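Local coordinates for protein type-2Ba cytolytic delta-endotoxin (Bacillus thuringiensis serovar israelensis, PDB 2RCI) that probably kills the larvae of dipteran insects by making pores in the epithelial cell membrane of the midgut, at residues Ile25-Thr30 / Met151-Ile156; Thr39-Phe44 / Ala157-Val162; Ser79-Ile84 / Ser104-Thr109. One frame throughout, in Å; residues are numbered along the deposited sequence.

Overall arrangement
The three contacts sample the layered alpha/beta fold of the toxin, a beta-sheet with helices on both faces. Contacts 1 and 2 share strand 150-162: its first half receives helix 21-31, its second half the loop ahead of helix 44-53, and the two meet where P155 CB lies 3.8 Å from F42 CE1. Contact 3 joins helices 74-89 and 96-110 on the other face, where T109 and I81 pack on F158 and T109 also on I160. Contacts 1 and 3 are buried and apolar, their centres about 19 Å apart on opposite sides of the chain's centre. Contact 2, only partly buried, adds an amide-carboxylate hydrogen bond and a bridging water.

Contact 1. Residues Ile25-Thr30 / Met151-Ile156; sequences IRLTNT and MAILPI
L27 of helix 21-31 and I153 of strand 150-162 meet side chain to side chain and account for most of the surface buried here, with M151 adding a smaller share. The closest approach is L27 CD1 to I153 CG1, at 3.5 Å slightly tighter than usual for two carbons. The neighbouring methyl, I153 CD1, lies 3.8 Å from the same L27 CD1. Contact also extends back to the root of the leucine, since L27 CB is 3.7 Å from I153 CG1. The two side chains cross obliquely, the outer arm of the isoleucine lying against both the CB and one branch tip of the leucine. I153 presents this arm because CG1 stands anti to its carbonyl carbon (chi1 -57°), while CG2 takes the position beside that carbon. M151 reaches the same leucine methyl from two residues earlier in the strand, its sulfur SD lying 4.3 Å from L27 CD1. Its chain runs extended as far as SD (chi1 179°, chi2 172°) before the terminal methyl turns off.

A152 between them points away from the helix, so M151 and I153 present their side chains to it. Around this pair, L27 also touches L54 and Q191, I153 packs on F31, and M151 reaches Q23 and A24 of the same helix. R26, one residue before L27, turns instead to a salt bridge with D194. T30 OG1 adds a second donor to R26 O, 2.9 Å away, beside the helical bond from T30 N.

No hydrogen bond links the two segments. Their attachment is therefore apolar, consistent with a helix layer held to the sheet by buried aliphatic and thioether groups, while the strand's backbone bonds go to its neighbours in the sheet.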
loop_
_atom_site.group_PDB
_atom_site.type_symbol
_atom_site.label_atom_id
_atom_site.label_comp_id
_atom_site.label_asym_id
_atom_site.label_seq_id
_atom_site.Cartn_x
_atom_site.Cartn_y
_atom_site.Cartn_z
ATOM N N ILE A 25 15.827 -0.724 -4.120
ATOM C CA ILE A 25 16.116 0.522 -3.430
ATOM C C ILE A 25 15.954 1.697 -4.392
ATOM O O ILE A 25 15.347 2.713 -4.034
ATOM C CB ILE A 25 17.564 0.519 -2.807
ATOM C CG1 ILE A 25 17.642 -0.462 -1.637
ATOM C CG2 ILE A 25 17.988 1.950 -2.359
ATOM C CD1 ILE A 25 19.082 -0.879 -1.256
ATOM N N ARG A 26 16.491 1.545 -5.606
ATOM C CA ARG A 26 16.453 2.612 -6.611
ATOM C C ARG A 26 14.988 2.989 -6.903
ATOM O O ARG A 26 14.603 4.176 -6.842
ATOM C CB ARG A 26 17.148 2.173 -7.915
ATOM C CG ARG A 26 17.137 3.301 -8.972
ATOM C CD ARG A 26 17.840 2.944 -10.239
ATOM N NE ARG A 26 17.134 1.952 -11.046
ATOM C CZ ARG A 26 17.511 0.686 -11.162
ATOM N NH1 ARG A 26 18.587 0.230 -10.509
ATOM N NH2 ARG A 26 16.819 -0.129 -11.937
ATOM N N LEU A 27 14.184 1.957 -7.187
ATOM C CA LEU A 27 12.778 2.149 -7.585
ATOM C C LEU A 27 11.907 2.682 -6.445
ATOM O O LEU A 27 11.063 3.528 -6.657
ATOM C CB LEU A 27 12.203 0.886 -8.221
ATOM C CG LEU A 27 12.888 0.395 -9.520
ATOM C CD1 LEU A 27 12.387 -0.991 -9.958
ATOM C CD2 LEU A 27 12.756 1.406 -10.691
ATOM N N THR A 28 12.138 2.192 -5.232
ATOM C CA THR A 28 11.481 2.717 -4.036
ATOM C C THR A 28 11.841 4.201 -3.857
ATOM O O THR A 28 10.961 5.036 -3.647
ATOM C CB THR A 28 11.871 1.855 -2.815
ATOM O OG1 THR A 28 11.383 0.522 -3.028
ATOM C CG2 THR A 28 11.292 2.425 -1.499
ATOM N N ASN A 29 13.132 4.537 -3.976
ATOM C CA ASN A 29 13.563 5.944 -3.926
ATOM C C ASN A 29 12.848 6.821 -4.956
ATOM O O ASN A 29 12.455 7.948 -4.656
ATOM C CB ASN A 29 15.085 6.075 -4.127
ATOM C CG ASN A 29 15.878 5.742 -2.878
ATOM O OD1 ASN A 29 15.318 5.570 -1.794
ATOM N ND2 ASN A 29 17.204 5.670 -3.021
ATOM N N THR A 30 12.680 6.284 -6.159
ATOM C CA THR A 30 12.095 7.020 -7.284
ATOM C C THR A 30 10.640 7.405 -6.983
ATOM O O THR A 30 10.215 8.526 -7.265
ATOM C CB THR A 30 12.215 6.211 -8.589
ATOM O OG1 THR A 30 13.601 6.002 -8.877
ATOM C CG2 THR A 30 11.599 6.959 -9.764
ATOM N N MET A 151 11.366 -7.061 -12.129
ATOM C CA MET A 151 10.910 -6.718 -10.755
ATOM C C MET A 151 9.612 -5.938 -10.840
ATOM O O MET A 151 9.474 -5.089 -11.720
ATOM C CB MET A 151 11.940 -5.876 -10.034
ATOM C CG MET A 151 11.533 -5.443 -8.613
ATOM S SD MET A 151 12.911 -4.638 -7.754
ATOM C CE MET A 151 14.102 -5.972 -7.619
ATOM N N ALA A 152 8.682 -6.206 -9.928
ATOM C CA ALA A 152 7.441 -5.450 -9.859
ATOM C C ALA A 152 7.500 -4.524 -8.630
ATOM O O ALA A 152 7.942 -4.915 -7.543
ATOM C CB ALA A 152 6.237 -6.393 -9.795
ATOM N N ILE A 153 7.056 -3.295 -8.825
ATOM C CA ILE A 153 6.989 -2.290 -7.770
ATOM C C ILE A 153 5.522 -1.869 -7.657
ATOM O O ILE A 153 4.875 -1.480 -8.655
ATOM C CB ILE A 153 7.845 -1.055 -8.135
ATOM C CG1 ILE A 153 9.309 -1.444 -8.412
ATOM C CG2 ILE A 153 7.776 0.002 -7.041
ATOM C CD1 ILE A 153 10.061 -2.103 -7.221
ATOM N N LEU A 154 4.990 -1.975 -6.445
ATOM C CA LEU A 154 3.584 -1.688 -6.173
ATOM C C LEU A 154 3.458 -0.690 -5.001
ATOM O O LEU A 154 3.426 -1.108 -3.826
ATOM C CB LEU A 154 2.846 -3.011 -5.882
ATOM C CG LEU A 154 1.371 -2.996 -5.436
ATOM C CD1 LEU A 154 0.511 -1.981 -6.182
ATOM C CD2 LEU A 154 0.801 -4.438 -5.622
ATOM N N PRO A 155 3.462 0.624 -5.306
ATOM C CA PRO A 155 3.130 1.645 -4.309
ATOM C C PRO A 155 1.633 1.615 -4.074
ATOM O O PRO A 155 0.862 1.554 -5.039
ATOM C CB PRO A 155 3.505 2.964 -5.009
ATOM C CG PRO A 155 4.388 2.559 -6.141
ATOM C CD PRO A 155 3.853 1.251 -6.589
ATOM N N ILE A 156 1.239 1.627 -2.807
ATOM C CA ILE A 156 -0.188 1.667 -2.448
ATOM C C ILE A 156 -0.413 2.763 -1.424
ATOM O O ILE A 156 0.271 2.781 -0.403
ATOM C CB ILE A 156 -0.673 0.359 -1.820
ATOM C CG1 ILE A 156 -0.400 -0.846 -2.714
ATOM C CG2 ILE A 156 -2.187 0.474 -1.449
ATOM C CD1 ILE A 156 -0.677 -2.170 -2.053
#

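Contact 2. Residues Thr39-Phe44 / Ala157-Val162; sequences TLNFNF and AFEITV
N41 and E159 supply the direct polar link between the loop 39-44 and the strand 157-162. N41 ND2 donates to E159 OE2 at 3.0 Å, with a nearly straight N-H...O angle of 169°. N41 swings CG to the side opposite its backbone N (chi1 -157°), which carries the amide to E159. The acceptor lies close to the amide plane of N41, yet the amide nitrogen meets OE2 from above the carboxylate plane; the two planar groups are turned 64° apart. E159 extends beyond CG, and its side chain crosses that of N41 at about a right angle.

A water forms a second polar connection. It donates to N41 OD1 and to the backbone oxygen F158 O, each at 3.0 Å, thereby joining the amide to the strand's main chain. The same OD1 receives a weak bond from F42 N, so both ends of the N41 amide are engaged. Just upstream, an ST turn shapes the loop, N41 N donating to T39 OG1 at 3.0 Å.

Apolar packing comes from F42 and A157. The methyl of A157 faces the phenylalanine side chain obliquely, though the exact spacing there is doubtful. F42 also packs on F10 and A34. Beyond it, N43 takes the N-cap position of helix 44-53, placing this contact just before that helix.

K185 of the adjoining strand forms a long, weak ion pair with E159 OE2 and a weak hydrogen bond with F42 O. Its positive charge could favour an ionised E159, while the amide and water tie the loop to both side chain and backbone of the strand.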
loop_
_atom_site.group_PDB
_atom_site.type_symbol
_atom_site.label_atom_id
_atom_site.label_comp_id
_atom_site.label_asym_id
_atom_site.label_seq_id
_atom_site.Cartn_x
_atom_site.Cartn_y
_atom_site.Cartn_z
ATOM N N THR A 39 0.793 17.609 2.463
ATOM C CA THR A 39 -0.235 16.706 3.011
ATOM C C THR A 39 0.366 15.342 3.282
ATOM O O THR A 39 -0.164 14.564 4.104
ATOM C CB THR A 39 -1.379 16.489 2.019
ATOM O OG1 THR A 39 -0.851 15.855 0.844
ATOM C CG2 THR A 39 -2.053 17.825 1.642
ATOM N N LEU A 40 1.459 15.053 2.561
ATOM C CA LEU A 40 2.103 13.733 2.557
ATOM C C LEU A 40 1.199 12.669 1.977
ATOM O O LEU A 40 1.407 11.475 2.208
ATOM C CB LEU A 40 2.570 13.333 3.958
ATOM C CG LEU A 40 3.533 14.338 4.590
ATOM C CD1 LEU A 40 3.818 13.931 6.014
ATOM C CD2 LEU A 40 4.815 14.396 3.758
ATOM N N ASN A 41 0.187 13.097 1.224
ATOM C CA ASN A 41 -0.618 12.151 0.475
ATOM C C ASN A 41 0.204 11.632 -0.717
ATOM O O ASN A 41 1.248 12.193 -1.066
ATOM C CB ASN A 41 -1.932 12.794 0.005
ATOM C CG ASN A 41 -3.055 11.766 -0.293
ATOM O OD1 ASN A 41 -2.925 10.561 -0.053
ATOM N ND2 ASN A 41 -4.170 12.267 -0.824
ATOM N N PHE A 42 -0.283 10.543 -1.310
ATOM C CA PHE A 42 0.276 9.957 -2.523
ATOM C C PHE A 42 -0.458 10.571 -3.704
ATOM O O PHE A 42 -1.701 10.648 -3.711
ATOM C CB PHE A 42 0.048 8.448 -2.445
ATOM C CG PHE A 42 0.553 7.663 -3.631
ATOM C CD1 PHE A 42 1.891 7.332 -3.755
ATOM C CD2 PHE A 42 -0.342 7.217 -4.596
ATOM C CE1 PHE A 42 2.347 6.559 -4.860
ATOM C CE2 PHE A 42 0.100 6.476 -5.685
ATOM C CZ PHE A 42 1.444 6.144 -5.802
ATOM N N ASN A 43 0.303 11.064 -4.673
ATOM C CA ASN A 43 -0.264 11.667 -5.861
ATOM C C ASN A 43 -0.236 10.660 -7.018
ATOM O O ASN A 43 0.836 10.323 -7.550
ATOM C CB ASN A 43 0.484 12.980 -6.192
ATOM C CG ASN A 43 -0.199 13.792 -7.288
ATOM O OD1 ASN A 43 -0.372 13.335 -8.398
ATOM N ND2 ASN A 43 -0.556 15.026 -6.968
ATOM N N PHE A 44 -1.411 10.164 -7.377
ATOM C CA PHE A 44 -1.573 9.157 -8.450
ATOM C C PHE A 44 -1.032 9.640 -9.796
ATOM O O PHE A 44 -0.328 8.901 -10.525
ATOM C CB PHE A 44 -3.060 8.803 -8.567
ATOM C CG PHE A 44 -3.356 7.656 -9.502
ATOM C CD1 PHE A 44 -2.860 6.381 -9.243
ATOM C CD2 PHE A 44 -4.180 7.854 -10.613
ATOM C CE1 PHE A 44 -3.149 5.329 -10.092
ATOM C CE2 PHE A 44 -4.479 6.829 -11.472
ATOM C CZ PHE A 44 -3.970 5.544 -11.208
ATOM N N ALA A 157 -1.364 3.673 -1.677
ATOM C CA ALA A 157 -1.790 4.639 -0.644
ATOM C C ALA A 157 -3.271 4.494 -0.304
ATOM O O ALA A 157 -4.111 4.364 -1.206
ATOM C CB ALA A 157 -1.496 6.078 -1.071
ATOM N N PHE A 158 -3.601 4.518 0.988
ATOM C CA PHE A 158 -5.006 4.544 1.371
ATOM C C PHE A 158 -5.353 5.876 2.044
ATOM O O PHE A 158 -4.541 6.428 2.773
ATOM C CB PHE A 158 -5.317 3.434 2.379
ATOM C CG PHE A 158 -5.045 2.052 1.866
ATOM C CD1 PHE A 158 -5.957 1.438 1.025
ATOM C CD2 PHE A 158 -3.875 1.384 2.222
ATOM C CE1 PHE A 158 -5.737 0.124 0.557
ATOM C CE2 PHE A 158 -3.641 0.079 1.770
ATOM C CZ PHE A 158 -4.557 -0.532 0.902
ATOM N N GLU A 159 -6.555 6.373 1.779
ATOM C CA GLU A 159 -7.138 7.475 2.555
ATOM C C GLU A 159 -8.270 6.831 3.321
ATOM O O GLU A 159 -9.249 6.364 2.717
ATOM C CB GLU A 159 -7.722 8.550 1.623
ATOM C CG GLU A 159 -6.805 8.968 0.516
ATOM C CD GLU A 159 -7.311 10.214 -0.239
ATOM O OE1 GLU A 159 -8.364 10.787 0.152
ATOM O OE2 GLU A 159 -6.631 10.613 -1.194
ATOM N N ILE A 160 -8.125 6.785 4.642
ATOM C CA ILE A 160 -9.039 6.030 5.489
ATOM C C ILE A 160 -9.757 6.974 6.445
ATOM O O ILE A 160 -9.117 7.748 7.169
ATOM C CB ILE A 160 -8.319 4.919 6.275
ATOM C CG1 ILE A 160 -7.645 3.931 5.302
ATOM C CG2 ILE A 160 -9.329 4.182 7.192
ATOM C CD1 ILE A 160 -6.484 3.139 5.906
ATOM N N THR A 161 -11.079 6.892 6.420
ATOM C CA THR A 161 -11.944 7.609 7.368
ATOM C C THR A 161 -12.799 6.563 8.076
ATOM O O THR A 161 -13.411 5.722 7.439
ATOM C CB THR A 161 -12.845 8.598 6.646
ATOM O OG1 THR A 161 -12.028 9.574 5.966
ATOM C CG2 THR A 161 -13.774 9.299 7.672
ATOM N N VAL A 162 -12.844 6.617 9.397
ATOM C CA VAL A 162 -13.592 5.601 10.161
ATOM C C VAL A 162 -14.337 6.266 11.323
ATOM O O VAL A 162 -13.814 7.207 11.931
ATOM C CB VAL A 162 -12.633 4.472 10.629
ATOM C CG1 VAL A 162 -11.436 5.027 11.392
ATOM C CG2 VAL A 162 -13.368 3.374 11.436
HETATM O O HOH W 1 -2.436 7.956 1.308
#

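Contact 3. Residues Ser79-Ile84 / Ser104-Thr109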
loop_
_atom_site.group_PDB
_atom_site.type_symbol
_atom_site.label_atom_id
_atom_site.label_comp_id
_atom_site.label_asym_id
_atom_site.label_seq_id
_atom_site.Cartn_x
_atom_site.Cartn_y
_atom_site.Cartn_z
ATOM N N SER A 79 -9.707 -8.940 3.625
ATOM C CA SER A 79 -9.890 -9.958 2.563
ATOM C C SER A 79 -10.254 -9.324 1.213
ATOM O O SER A 79 -9.710 -9.719 0.168
ATOM C CB SER A 79 -10.957 -10.972 2.949
ATOM O OG SER A 79 -10.575 -11.656 4.132
ATOM N N GLN A 80 -11.195 -8.373 1.249
ATOM C CA GLN A 80 -11.557 -7.614 0.056
ATOM C C GLN A 80 -10.360 -6.894 -0.552
ATOM O O GLN A 80 -10.149 -6.970 -1.766
ATOM C CB GLN A 80 -12.715 -6.636 0.327
ATOM C CG GLN A 80 -14.054 -7.371 0.422
ATOM C CD GLN A 80 -15.270 -6.448 0.604
ATOM O OE1 GLN A 80 -16.298 -6.874 1.138
ATOM N NE2 GLN A 80 -15.160 -5.211 0.160
ATOM N N ILE A 81 -9.559 -6.243 0.285
ATOM C CA ILE A 81 -8.404 -5.467 -0.237
ATOM C C ILE A 81 -7.318 -6.408 -0.786
ATOM O O ILE A 81 -6.697 -6.102 -1.790
ATOM C CB ILE A 81 -7.896 -4.474 0.819
ATOM C CG1 ILE A 81 -8.945 -3.352 0.950
ATOM C CG2 ILE A 81 -6.502 -3.926 0.477
ATOM C CD1 ILE A 81 -8.786 -2.457 2.156
ATOM N N LYS A 82 -7.142 -7.580 -0.163
ATOM C CA LYS A 82 -6.238 -8.595 -0.727
ATOM C C LYS A 82 -6.645 -8.950 -2.163
ATOM O O LYS A 82 -5.808 -9.054 -3.056
ATOM C CB LYS A 82 -6.242 -9.870 0.123
ATOM C CG LYS A 82 -5.257 -10.962 -0.360
ATOM C CD LYS A 82 -5.545 -12.310 0.277
ATOM C CE LYS A 82 -4.407 -13.332 -0.087
ATOM N NZ LYS A 82 -4.713 -14.701 0.431
ATOM N N GLU A 83 -7.939 -9.123 -2.386
ATOM C CA GLU A 83 -8.413 -9.469 -3.720
ATOM C C GLU A 83 -8.198 -8.311 -4.695
ATOM O O GLU A 83 -7.866 -8.533 -5.860
ATOM C CB GLU A 83 -9.881 -9.922 -3.702
ATOM C CG GLU A 83 -10.075 -11.304 -3.006
ATOM C CD GLU A 83 -9.053 -12.373 -3.453
ATOM O OE1 GLU A 83 -8.946 -12.633 -4.668
ATOM O OE2 GLU A 83 -8.341 -12.934 -2.596
ATOM N N ILE A 84 -8.354 -7.085 -4.203
ATOM C CA ILE A 84 -8.120 -5.920 -5.072
ATOM C C ILE A 84 -6.630 -5.873 -5.475
ATOM O O ILE A 84 -6.304 -5.680 -6.656
ATOM C CB ILE A 84 -8.545 -4.607 -4.413
ATOM C CG1 ILE A 84 -10.062 -4.576 -4.253
ATOM C CG2 ILE A 84 -8.121 -3.387 -5.277
ATOM C CD1 ILE A 84 -10.559 -3.452 -3.328
ATOM N N SER A 104 -0.216 -9.343 5.877
ATOM C CA SER A 104 0.311 -8.714 7.096
ATOM C C SER A 104 0.338 -7.190 6.941
ATOM O O SER A 104 -0.032 -6.435 7.867
ATOM C CB SER A 104 1.723 -9.230 7.411
ATOM O OG SER A 104 2.259 -8.549 8.531
ATOM N N ALA A 105 0.816 -6.734 5.794
ATOM C CA ALA A 105 0.861 -5.279 5.502
ATOM C C ALA A 105 -0.541 -4.657 5.466
ATOM O O ALA A 105 -0.732 -3.579 6.041
ATOM C CB ALA A 105 1.627 -4.989 4.218
ATOM N N ILE A 106 -1.511 -5.317 4.820
ATOM C CA ILE A 106 -2.907 -4.822 4.833
ATOM C C ILE A 106 -3.470 -4.809 6.273
ATOM O O ILE A 106 -4.122 -3.847 6.683
ATOM C CB ILE A 106 -3.844 -5.602 3.897
ATOM C CG1 ILE A 106 -3.373 -5.582 2.433
ATOM C CG2 ILE A 106 -5.343 -5.078 4.020
ATOM C CD1 ILE A 106 -4.123 -6.696 1.613
ATOM N N THR A 107 -3.199 -5.862 7.046
ATOM C CA THR A 107 -3.660 -5.935 8.440
ATOM C C THR A 107 -3.110 -4.789 9.291
ATOM O O THR A 107 -3.850 -4.169 10.070
ATOM C CB THR A 107 -3.304 -7.297 9.058
ATOM O OG1 THR A 107 -3.922 -8.303 8.268
ATOM C CG2 THR A 107 -3.812 -7.395 10.518
ATOM N N ASN A 108 -1.820 -4.487 9.121
ATOM C CA ASN A 108 -1.205 -3.372 9.823
ATOM C C ASN A 108 -1.612 -1.976 9.316
ATOM O O ASN A 108 -1.261 -0.961 9.933
ATOM C CB ASN A 108 0.323 -3.560 9.829
ATOM C CG ASN A 108 0.736 -4.717 10.710
ATOM O OD1 ASN A 108 0.071 -5.004 11.682
ATOM N ND2 ASN A 108 1.832 -5.395 10.363
ATOM N N THR A 109 -2.420 -1.932 8.264
ATOM C CA THR A 109 -2.956 -0.659 7.748
ATOM C C THR A 109 -4.138 -0.220 8.635
ATOM O O THR A 109 -4.398 0.969 8.783
ATOM C CB THR A 109 -3.428 -0.839 6.290
ATOM O OG1 THR A 109 -2.299 -1.127 5.449
ATOM C CG2 THR A 109 -4.199 0.416 5.747
#
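With chi1 at -58°, the longer branch of I106 lies beside its own backbone N and points at helix 74-89, and an extended second torsion (chi2 165°) carries CD1 onward. In I81, CG2 lies anti to the backbone N and meets that branch. Together they help form the helix-helix interface in one of the two helical layers surrounding the beta-sheet. I81 CG2 lies 3.8 Å from I106 CD1 and 3.9 Å from I106 CG2, so one methyl touches both branches of its partner as the side chains cross at a slant.

I106 CD1 continues onto the helix backbone, coming 3.6 Å from K82 N. K82 contributes chiefly its base, while its aliphatic chain runs on, extended, to an end that leads away from this contact. I78 and I85 enlarge the apolar surroundings of I106; I81 also touches F110. T109, on the sheet-facing side, packs on Y136 and I138 while T109 OG1 donates to A105 O at 3.0 Å, the hydroxyl oxygen tilted 26° from the carbonyl plane.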